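Local coordinates for protein putative glycosyl hydrolase (Parabacteroides distasonis, PDB 4QHZ) that probably acts as a glycosyl hydrolase of the 3-keto-disaccharide hydrolase family, with a concanavalin-like beta fold that binds magnesium, at residues V32-T37 with A46-I51; H100-V105 with F238-I243; Y168-T173 with P187-I192. All coordinates share one frame; numbering follows the deposited sequence.

Interaction 1: V32-T37 with A46-I51; sequences VVTPGT and APSDAI
Val33 and Ser48 bury the most surface here and touch directly, and Pro47 adds its ring on the Val33 side. The two segments are irregular and run nearly antiparallel, so Thr34 falls opposite Ser48 and Pro35 opposite Pro47. Both methyls of Val33 touch Asp49, and CG1, anti to the backbone N (chi1 172°), also lies alongside the Pro47 ring, 3.6 Å from Pro47 CB. CG2 rests against the carboxylate, 3.6 Å from Asp49 OD2, the two side chains crossing at about a right angle. A branched aliphatic residue suits this place because it meets at once a proline ring and the flank of a carboxylate whose charge is paired with Arg244.

Ser48 supplies the polar half. Its hydroxyl swings between its own backbone N and carbonyl carbon (chi1 60°), a position that lets Thr34 N donate to Ser48 OG at 2.9 Å. In return Ser48 N donates to Thr34 O at 2.8 Å. A small hydroxyl thus takes the part that a backbone carbonyl would play in a regular strand pair. Water 1 adds a link, bonded to Thr34 OG1 at 2.8 Å and only weakly to Ser48 OG. Farther along, Gly36 has no side chain, and its CA comes within 3.6 Å of Ala46 O.

The second subunit covers part of this arm: its Ala156 packs on Val33, its Val196 on Pro47, and its Arg160 donates to Gly36 O. The 46-51 segment is bent by a type I beta turn from Pro47 to Ala50, closed by Ala50 N to Pro47 O at 3.0 Å. A non-regular arm held by a pair of bonds beside such a turn places the N-terminal region near strand 51-54 and against the second subunit.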
loop_
_atom_site.group_PDB
_atom_site.type_symbol
_atom_site.label_atom_id
_atom_site.label_comp_id
_atom_site.label_asym_id
_atom_site.label_seq_id
_atom_site.Cartn_x
_atom_site.Cartn_y
_atom_site.Cartn_z
ATOM N N VAL C 32 -5.962 -14.187 23.964
ATOM C CA VAL C 32 -5.933 -13.377 25.169
ATOM C C VAL C 32 -4.487 -13.157 25.592
ATOM O O VAL C 32 -3.741 -14.113 25.798
ATOM C CB VAL C 32 -6.710 -14.036 26.327
ATOM C CG1 VAL C 32 -6.629 -13.180 27.584
ATOM C CG2 VAL C 32 -8.159 -14.261 25.928
ATOM N N VAL C 33 -4.109 -11.890 25.718
ATOM C CA VAL C 33 -2.780 -11.489 26.153
ATOM C C VAL C 33 -2.909 -10.635 27.392
ATOM O O VAL C 33 -3.732 -9.720 27.430
ATOM C CB VAL C 33 -2.074 -10.672 25.066
ATOM C CG1 VAL C 33 -0.767 -10.098 25.585
ATOM C CG2 VAL C 33 -1.837 -11.534 23.834
ATOM N N THR C 34 -2.143 -10.960 28.426
ATOM C CA THR C 34 -2.075 -10.114 29.605
ATOM C C THR C 34 -1.000 -9.074 29.340
ATOM O O THR C 34 0.178 -9.421 29.231
ATOM C CB THR C 34 -1.737 -10.914 30.874
ATOM O OG1 THR C 34 -2.692 -11.964 31.036
ATOM C CG2 THR C 34 -1.754 -10.015 32.116
ATOM N N PRO C 35 -1.396 -7.796 29.209
ATOM C CA PRO C 35 -0.403 -6.774 28.898
ATOM C C PRO C 35 0.519 -6.498 30.078
ATOM O O PRO C 35 0.195 -6.848 31.204
ATOM C CB PRO C 35 -1.252 -5.537 28.583
ATOM C CG PRO C 35 -2.520 -5.750 29.312
ATOM C CD PRO C 35 -2.747 -7.226 29.365
ATOM N N GLY C 36 1.667 -5.882 29.810
ATOM C CA GLY C 36 2.588 -5.473 30.867
ATOM C C GLY C 36 2.093 -4.226 31.586
ATOM O O GLY C 36 0.967 -3.774 31.349
ATOM N N THR C 37 2.948 -3.674 32.450
ATOM C CA THR C 37 2.650 -2.464 33.208
ATOM C C THR C 37 3.529 -1.320 32.718
ATOM O O THR C 37 4.360 -1.499 31.836
ATOM C CB THR C 37 2.874 -2.651 34.730
ATOM O OG1 THR C 37 4.266 -2.852 34.988
ATOM C CG2 THR C 37 2.099 -3.842 35.265
ATOM N N ALA C 46 6.832 -6.004 29.160
ATOM C CA ALA C 46 6.477 -7.064 28.213
ATOM C C ALA C 46 5.092 -7.662 28.480
ATOM O O ALA C 46 4.775 -7.992 29.614
ATOM C CB ALA C 46 7.526 -8.166 28.245
ATOM N N PRO C 47 4.262 -7.792 27.430
ATOM C CA PRO C 47 3.018 -8.551 27.561
ATOM C C PRO C 47 3.306 -10.042 27.653
ATOM O O PRO C 47 4.434 -10.465 27.387
ATOM C CB PRO C 47 2.245 -8.220 26.280
ATOM C CG PRO C 47 3.251 -7.698 25.323
ATOM C CD PRO C 47 4.405 -7.155 26.108
ATOM N N SER C 48 2.293 -10.821 28.033
ATOM C CA SER C 48 2.474 -12.229 28.399
ATOM C C SER C 48 2.969 -13.117 27.250
ATOM O O SER C 48 3.633 -14.114 27.497
ATOM C CB SER C 48 1.168 -12.800 28.951
ATOM O OG SER C 48 0.135 -12.710 27.984
ATOM N N ASP C 49 2.672 -12.739 26.008
ATOM C CA ASP C 49 3.111 -13.509 24.841
ATOM C C ASP C 49 4.405 -12.976 24.208
ATOM O O ASP C 49 4.831 -13.459 23.162
ATOM C CB ASP C 49 1.998 -13.548 23.786
ATOM C CG ASP C 49 1.761 -12.200 23.114
ATOM O OD1 ASP C 49 2.150 -11.153 23.675
ATOM O OD2 ASP C 49 1.166 -12.188 22.021
ATOM N N ALA C 50 5.032 -11.983 24.829
ATOM C CA ALA C 50 6.255 -11.400 24.276
ATOM C C ALA C 50 7.481 -12.191 24.705
ATOM O O ALA C 50 7.503 -12.787 25.781
ATOM C CB ALA C 50 6.393 -9.952 24.707
ATOM N N ILE C 51 8.507 -12.169 23.864
ATOM C CA ILE C 51 9.824 -12.654 24.242
ATOM C C ILE C 51 10.558 -11.525 24.964
ATOM O O ILE C 51 10.710 -10.442 24.418
ATOM C CB ILE C 51 10.616 -13.115 23.012
ATOM C CG1 ILE C 51 9.901 -14.287 22.338
ATOM C CG2 ILE C 51 12.030 -13.528 23.390
ATOM C CD1 ILE C 51 10.221 -14.418 20.866
HETATM O O HOH W 1 -2.281 -14.369 29.721
#

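Interaction 2: H100-V105 with F238-I243; sequences HIEWQV and FRNIWI
Ile101 stands at the apolar centre, its CD1 3.6 Å from Phe238 CD1 and 3.8 Å from Ile241 CD1. The two isoleucines lie side by side and point the same way, while the phenylalanine ring also takes Trp103 CB against it. Such branched and flat carbon groups cover the buried face of the strand pair, the one bearing Trp103 and Phe238.

Four backbone hydrogen bonds hold the strands in two hydrogen-bonded pairs, His100 with Trp242 and Glu102 with Arg239. The register slips by one residue between them, a beta bulge in which Asn240 takes left-handed backbone angles (46/67), for which asparagine is well suited. On the other face His100 CB sits over the Trp242 five-membered ring, 3.4 Å from its centroid, in a CH-pi contact.

At the polar edge Glu102 collects donors with both oxygens. Arg239 grips OE1 side-on in a salt bridge, NE at 2.8 Å and NH2 at 3.1 Å, with the oxygen close to the guanidinium plane. OE2 accepts His100 NE2 in the imidazole plane at 2.8 Å, nearly straight at 176°, and Asn240 ND2 from above the carboxylate; the Gly43 backbone N reaches OE2 too. The other imidazole nitrogen bonds to Asp169, and Trp242 NE1 reaches Phe44 O.

Strand 165-177 runs along one side of strand 97-104, while 51-54 and 78-80 pair with strand 237-245.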
loop_
_atom_site.group_PDB
_atom_site.type_symbol
_atom_site.label_atom_id
_atom_site.label_comp_id
_atom_site.label_asym_id
_atom_site.label_seq_id
_atom_site.Cartn_x
_atom_site.Cartn_y
_atom_site.Cartn_z
ATOM N N HIS C 100 9.784 -3.335 21.648
ATOM C CA HIS C 100 9.918 -2.241 22.596
ATOM C C HIS C 100 11.365 -2.173 23.065
ATOM O O HIS C 100 11.986 -3.199 23.317
ATOM C CB HIS C 100 8.982 -2.454 23.780
ATOM C CG HIS C 100 8.937 -1.306 24.744
ATOM N ND1 HIS C 100 8.001 -0.297 24.661
ATOM C CD2 HIS C 100 9.704 -1.018 25.823
ATOM C CE1 HIS C 100 8.203 0.571 25.636
ATOM N NE2 HIS C 100 9.226 0.153 26.361
ATOM N N ILE C 101 11.906 -0.962 23.171
ATOM C CA ILE C 101 13.285 -0.772 23.624
ATOM C C ILE C 101 13.459 0.649 24.158
ATOM O O ILE C 101 13.011 1.619 23.547
ATOM C CB ILE C 101 14.313 -1.082 22.502
ATOM C CG1 ILE C 101 15.748 -0.893 22.999
ATOM C CG2 ILE C 101 14.087 -0.214 21.267
ATOM C CD1 ILE C 101 16.788 -1.509 22.084
ATOM N N GLU C 102 14.120 0.756 25.305
ATOM C CA GLU C 102 14.363 2.035 25.952
ATOM C C GLU C 102 15.854 2.257 26.063
ATOM O O GLU C 102 16.614 1.312 26.301
ATOM C CB GLU C 102 13.699 2.062 27.326
ATOM C CG GLU C 102 12.208 1.748 27.247
ATOM C CD GLU C 102 11.456 1.937 28.551
ATOM O OE1 GLU C 102 12.037 2.452 29.538
ATOM O OE2 GLU C 102 10.265 1.558 28.574
ATOM N N TRP C 103 16.279 3.500 25.862
ATOM C CA TRP C 103 17.703 3.824 25.860
ATOM C C TRP C 103 17.994 5.187 26.482
ATOM O O TRP C 103 17.204 6.131 26.364
ATOM C CB TRP C 103 18.282 3.760 24.441
ATOM C CG TRP C 103 17.520 4.498 23.391
ATOM C CD1 TRP C 103 16.449 4.039 22.692
ATOM C CD2 TRP C 103 17.808 5.803 22.871
ATOM N NE1 TRP C 103 16.022 4.987 21.792
ATOM C CE2 TRP C 103 16.841 6.079 21.881
ATOM C CE3 TRP C 103 18.760 6.779 23.171
ATOM C CZ2 TRP C 103 16.811 7.288 21.176
ATOM C CZ3 TRP C 103 18.729 7.983 22.477
ATOM C CH2 TRP C 103 17.763 8.223 21.485
ATOM N N GLN C 104 19.145 5.264 27.139
ATOM C CA GLN C 104 19.531 6.424 27.923
ATOM C C GLN C 104 20.873 6.957 27.475
ATOM O O GLN C 104 21.867 6.229 27.475
ATOM C CB GLN C 104 19.616 6.033 29.393
ATOM C CG GLN C 104 19.925 7.177 30.341
ATOM C CD GLN C 104 20.345 6.679 31.709
ATOM O OE1 GLN C 104 21.233 5.831 31.822
ATOM N NE2 GLN C 104 19.700 7.184 32.752
ATOM N N VAL C 105 20.902 8.233 27.108
ATOM C CA VAL C 105 22.157 8.932 26.885
ATOM C C VAL C 105 22.678 9.347 28.257
ATOM O O VAL C 105 21.941 9.947 29.035
ATOM C CB VAL C 105 21.969 10.163 25.985
ATOM C CG1 VAL C 105 23.305 10.846 25.711
ATOM C CG2 VAL C 105 21.297 9.765 24.676
ATOM N N PHE C 238 20.796 0.615 27.824
ATOM C CA PHE C 238 19.520 0.080 27.382
ATOM C C PHE C 238 18.761 -0.583 28.534
ATOM O O PHE C 238 19.373 -1.070 29.484
ATOM C CB PHE C 238 19.743 -0.968 26.298
ATOM C CG PHE C 238 20.275 -0.416 25.001
ATOM C CD1 PHE C 238 19.410 0.072 24.039
ATOM C CD2 PHE C 238 21.632 -0.420 24.739
ATOM C CE1 PHE C 238 19.888 0.567 22.844
ATOM C CE2 PHE C 238 22.119 0.076 23.550
ATOM C CZ PHE C 238 21.247 0.571 22.598
ATOM N N ARG C 239 17.435 -0.612 28.435
ATOM C CA ARG C 239 16.604 -1.375 29.358
ATOM C C ARG C 239 15.274 -1.728 28.713
ATOM O O ARG C 239 14.932 -1.213 27.648
ATOM C CB ARG C 239 16.341 -0.597 30.641
ATOM C CG ARG C 239 15.307 0.503 30.473
ATOM C CD ARG C 239 15.045 1.281 31.753
ATOM N NE ARG C 239 13.923 2.201 31.576
ATOM C CZ ARG C 239 13.457 3.017 32.513
ATOM N NH1 ARG C 239 14.018 3.044 33.712
ATOM N NH2 ARG C 239 12.425 3.809 32.248
ATOM N N ASN C 240 14.533 -2.617 29.370
ATOM C CA ASN C 240 13.173 -2.986 28.976
ATOM C C ASN C 240 13.031 -3.267 27.473
ATOM O O ASN C 240 12.362 -2.531 26.750
ATOM C CB ASN C 240 12.184 -1.906 29.410
ATOM C CG ASN C 240 10.730 -2.329 29.230
ATOM O OD1 ASN C 240 10.420 -3.519 29.148
ATOM N ND2 ASN C 240 9.835 -1.357 29.171
ATOM N N ILE C 241 13.670 -4.344 27.024
ATOM C CA ILE C 241 13.587 -4.753 25.635
ATOM C C ILE C 241 12.717 -5.999 25.530
ATOM O O ILE C 241 13.015 -7.026 26.146
ATOM C CB ILE C 241 14.974 -5.042 25.041
ATOM C CG1 ILE C 241 15.935 -3.899 25.384
ATOM C CG2 ILE C 241 14.869 -5.248 23.537
ATOM C CD1 ILE C 241 17.331 -4.064 24.818
ATOM N N TRP C 242 11.645 -5.909 24.749
ATOM C CA TRP C 242 10.852 -7.087 24.432
ATOM C C TRP C 242 10.383 -7.061 22.985
ATOM O O TRP C 242 10.370 -6.020 22.336
ATOM C CB TRP C 242 9.660 -7.243 25.389
ATOM C CG TRP C 242 8.757 -6.050 25.545
ATOM C CD1 TRP C 242 8.821 -5.108 26.521
ATOM C CD2 TRP C 242 7.618 -5.717 24.740
ATOM N NE1 TRP C 242 7.810 -4.189 26.365
ATOM C CE2 TRP C 242 7.053 -4.546 25.281
ATOM C CE3 TRP C 242 7.025 -6.290 23.611
ATOM C CZ2 TRP C 242 5.933 -3.926 24.723
ATOM C CZ3 TRP C 242 5.904 -5.681 23.063
ATOM C CH2 TRP C 242 5.374 -4.507 23.620
ATOM N N ILE C 243 10.016 -8.235 22.496
ATOM C CA ILE C 243 9.627 -8.407 21.111
ATOM C C ILE C 243 8.509 -9.434 21.065
ATOM O O ILE C 243 8.538 -10.429 21.797
ATOM C CB ILE C 243 10.831 -8.843 20.256
ATOM C CG1 ILE C 243 10.479 -8.862 18.771
ATOM C CG2 ILE C 243 11.349 -10.216 20.692
ATOM C CD1 ILE C 243 11.702 -8.864 17.877
#

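Interaction 3: Y168-T173 with P187-I192; sequences YDIIYT and PTVTVI. With EDO (1,2-ethanediol), chain H.
Ile171 and Thr190 face each other in the middle of a beta hairpin, whose arms are strands 165-177 and 185-193. Three hydrogen-bonded pairs, Asp169 with Ile192, Ile171 with Thr190 and Thr173 with Thr188, give six backbone bonds in regular antiparallel register. The bond from Thr173 N to Thr188 O is nearly straight, at 176°.

Side chains alternate between the two faces. On one, Ile170 CG2 meets Val189 CG2 at 3.9 Å, and beside it Tyr172 lies alongside Pro187, its OH 3.6 Å from Pro187 CB. The tyrosine ring is carried there by a CG anti to the backbone N (chi1 178°), and Val189 CB comes up at its edge. Beta-branched residues suit the extended backbone of such strands, and the tyrosines add length enough to reach across toward the facing sheet. Tyr172 OH bonds to Gln124, just beyond strand 119-123, and Tyr168 OH to Gln130 O in strand 127-131, while Leu123 packs on both Tyr172 and Val189. Gln130 is one of the residues of the magnesium site, so this bond ties the hairpin to the strand that carries it.

The other face is more polar and looks largely toward the second subunit, with Thr173 meeting Arg184 of a third. Thr173 and Thr188 stand side by side, Thr188 OG1 being 3.3 Å from Thr173 CB. Water 2 sits at 3.2 Å from both Thr173 OG1 and Thr188 OG1, and donates to Ile171 O. Thr190 OG1 takes a bond from His201 N in the next strand. Ile192 packs on Ile192 of the second subunit, and Ile171 on its Val197.

Asp169 splits its carboxylate between two partners: OD1 is hydrogen-bonded to His100 ND1, whereas OD2 accepts from O1 of a 1,2-ethanediol, probably from the crystallisation liquor, at 2.6 Å. The same diol also bonds to Asp169 OD2 of the second subunit.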
loop_
_atom_site.group_PDB
_atom_site.type_symbol
_atom_site.label_atom_id
_atom_site.label_comp_id
_atom_site.label_asym_id
_atom_site.label_seq_id
_atom_site.Cartn_x
_atom_site.Cartn_y
_atom_site.Cartn_z
ATOM N N TYR C 168 11.316 3.618 22.589
ATOM C CA TYR C 168 10.943 3.237 21.233
ATOM C C TYR C 168 9.888 2.139 21.261
ATOM O O TYR C 168 10.027 1.148 21.987
ATOM C CB TYR C 168 12.143 2.721 20.431
ATOM C CG TYR C 168 13.049 3.739 19.750
ATOM C CD1 TYR C 168 12.784 5.106 19.755
ATOM C CD2 TYR C 168 14.170 3.300 19.050
ATOM C CE1 TYR C 168 13.629 6.002 19.103
ATOM C CE2 TYR C 168 15.009 4.178 18.396
ATOM C CZ TYR C 168 14.733 5.528 18.416
ATOM O OH TYR C 168 15.596 6.388 17.762
ATOM N N ASP C 169 8.838 2.328 20.467
ATOM C CA ASP C 169 7.923 1.250 20.099
ATOM C C ASP C 169 7.966 1.134 18.585
ATOM O O ASP C 169 7.816 2.129 17.876
ATOM C CB ASP C 169 6.514 1.522 20.617
ATOM C CG ASP C 169 6.397 1.278 22.109
ATOM O OD1 ASP C 169 6.538 0.109 22.524
ATOM O OD2 ASP C 169 6.200 2.248 22.877
ATOM N N ILE C 170 8.202 -0.083 18.101
ATOM C CA ILE C 170 8.501 -0.331 16.696
ATOM C C ILE C 170 7.604 -1.449 16.169
ATOM O O ILE C 170 7.500 -2.500 16.796
ATOM C CB ILE C 170 9.974 -0.727 16.513
ATOM C CG1 ILE C 170 10.883 0.454 16.870
ATOM C CG2 ILE C 170 10.233 -1.204 15.091
ATOM C CD1 ILE C 170 12.356 0.104 16.997
ATOM N N ILE C 171 6.943 -1.198 15.044
ATOM C CA ILE C 171 6.119 -2.200 14.386
ATOM C C ILE C 171 6.707 -2.423 13.005
ATOM O O ILE C 171 6.833 -1.473 12.233
ATOM C CB ILE C 171 4.648 -1.764 14.271
ATOM C CG1 ILE C 171 4.106 -1.341 15.643
ATOM C CG2 ILE C 171 3.807 -2.893 13.675
ATOM C CD1 ILE C 171 2.719 -0.723 15.597
ATOM N N TYR C 172 7.057 -3.672 12.706
ATOM C CA TYR C 172 7.825 -4.010 11.518
ATOM C C TYR C 172 7.176 -5.131 10.716
ATOM O O TYR C 172 6.781 -6.162 11.268
ATOM C CB TYR C 172 9.234 -4.435 11.924
ATOM C CG TYR C 172 10.120 -4.850 10.774
ATOM C CD1 TYR C 172 10.742 -3.901 9.969
ATOM C CD2 TYR C 172 10.344 -6.196 10.498
ATOM C CE1 TYR C 172 11.569 -4.283 8.926
ATOM C CE2 TYR C 172 11.158 -6.590 9.455
ATOM C CZ TYR C 172 11.771 -5.634 8.674
ATOM O OH TYR C 172 12.583 -6.020 7.639
ATOM N N THR C 173 7.083 -4.908 9.410
ATOM C CA THR C 173 6.640 -5.903 8.459
ATOM C C THR C 173 7.825 -6.244 7.566
ATOM O O THR C 173 8.409 -5.364 6.938
ATOM C CB THR C 173 5.469 -5.372 7.616
ATOM O OG1 THR C 173 4.420 -4.925 8.488
ATOM C CG2 THR C 173 4.930 -6.445 6.691
ATOM N N PRO C 187 10.057 -3.877 2.998
ATOM C CA PRO C 187 9.702 -3.855 4.405
ATOM C C PRO C 187 9.033 -2.541 4.748
ATOM O O PRO C 187 9.285 -1.529 4.090
ATOM C CB PRO C 187 11.052 -3.958 5.129
ATOM C CG PRO C 187 12.090 -4.107 4.068
ATOM C CD PRO C 187 11.486 -3.612 2.792
ATOM N N THR C 188 8.174 -2.557 5.758
ATOM C CA THR C 188 7.594 -1.323 6.275
ATOM C C THR C 188 7.814 -1.259 7.780
ATOM O O THR C 188 7.927 -2.296 8.443
ATOM C CB THR C 188 6.095 -1.199 5.943
ATOM O OG1 THR C 188 5.377 -2.284 6.534
ATOM C CG2 THR C 188 5.879 -1.207 4.432
ATOM N N VAL C 189 7.869 -0.041 8.312
ATOM C CA VAL C 189 8.130 0.151 9.730
ATOM C C VAL C 189 7.428 1.401 10.270
ATOM O O VAL C 189 7.386 2.441 9.611
ATOM C CB VAL C 189 9.654 0.210 9.999
ATOM C CG1 VAL C 189 10.286 1.422 9.324
ATOM C CG2 VAL C 189 9.938 0.205 11.495
ATOM N N THR C 190 6.852 1.265 11.459
ATOM C CA THR C 190 6.364 2.393 12.223
ATOM C C THR C 190 7.241 2.516 13.460
ATOM O O THR C 190 7.539 1.516 14.111
ATOM C CB THR C 190 4.867 2.224 12.586
ATOM O OG1 THR C 190 4.074 2.402 11.403
ATOM C CG2 THR C 190 4.412 3.236 13.629
ATOM N N VAL C 191 7.675 3.740 13.760
ATOM C CA VAL C 191 8.530 4.012 14.908
ATOM C C VAL C 191 7.917 5.126 15.743
ATOM O O VAL C 191 7.591 6.191 15.219
ATOM C CB VAL C 191 9.956 4.425 14.476
ATOM C CG1 VAL C 191 10.818 4.749 15.690
ATOM C CG2 VAL C 191 10.612 3.328 13.651
ATOM N N ILE C 192 7.764 4.868 17.038
ATOM C CA ILE C 192 7.203 5.828 17.974
ATOM C C ILE C 192 8.224 6.078 19.071
ATOM O O ILE C 192 8.682 5.133 19.703
ATOM C CB ILE C 192 5.888 5.304 18.596
ATOM C CG1 ILE C 192 4.923 4.811 17.508
ATOM C CG2 ILE C 192 5.209 6.387 19.435
ATOM C CD1 ILE C 192 3.694 4.106 18.047
HETATM C C1 EDO H . 3.219 4.104 22.546
HETATM O O1 EDO H . 4.627 4.246 22.325
HETATM C C2 EDO H . 2.923 2.651 22.880
HETATM O O2 EDO H . 1.508 2.432 22.851
HETATM O O HOH W 2 4.973 -2.008 9.666
#

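In the fold
Interactions 2 and 3 are buried strand pairs in one antiparallel sheet, joined by neighbouring strands 97-104 and 165-177; interaction 3 is nested in the chain loop that interaction 2 closes. Interaction 1, centred about 17 Å from the chain centre, is only partly buried and depends on two hydrogen bonds, one of them to a serine hydroxyl, where interaction 3 has a regular ladder and interaction 2 one broken by a bulge. It meets interaction 2 where Ile51 N probably bonds to Ile243 O and Ala46 packs on Trp242. Interaction 2 adds a dense charged network to its apolar side, whereas interaction 3 divides aliphatic and aromatic packing from a threonine-rich face. Interactions 1 and 3 both lean on the second subunit.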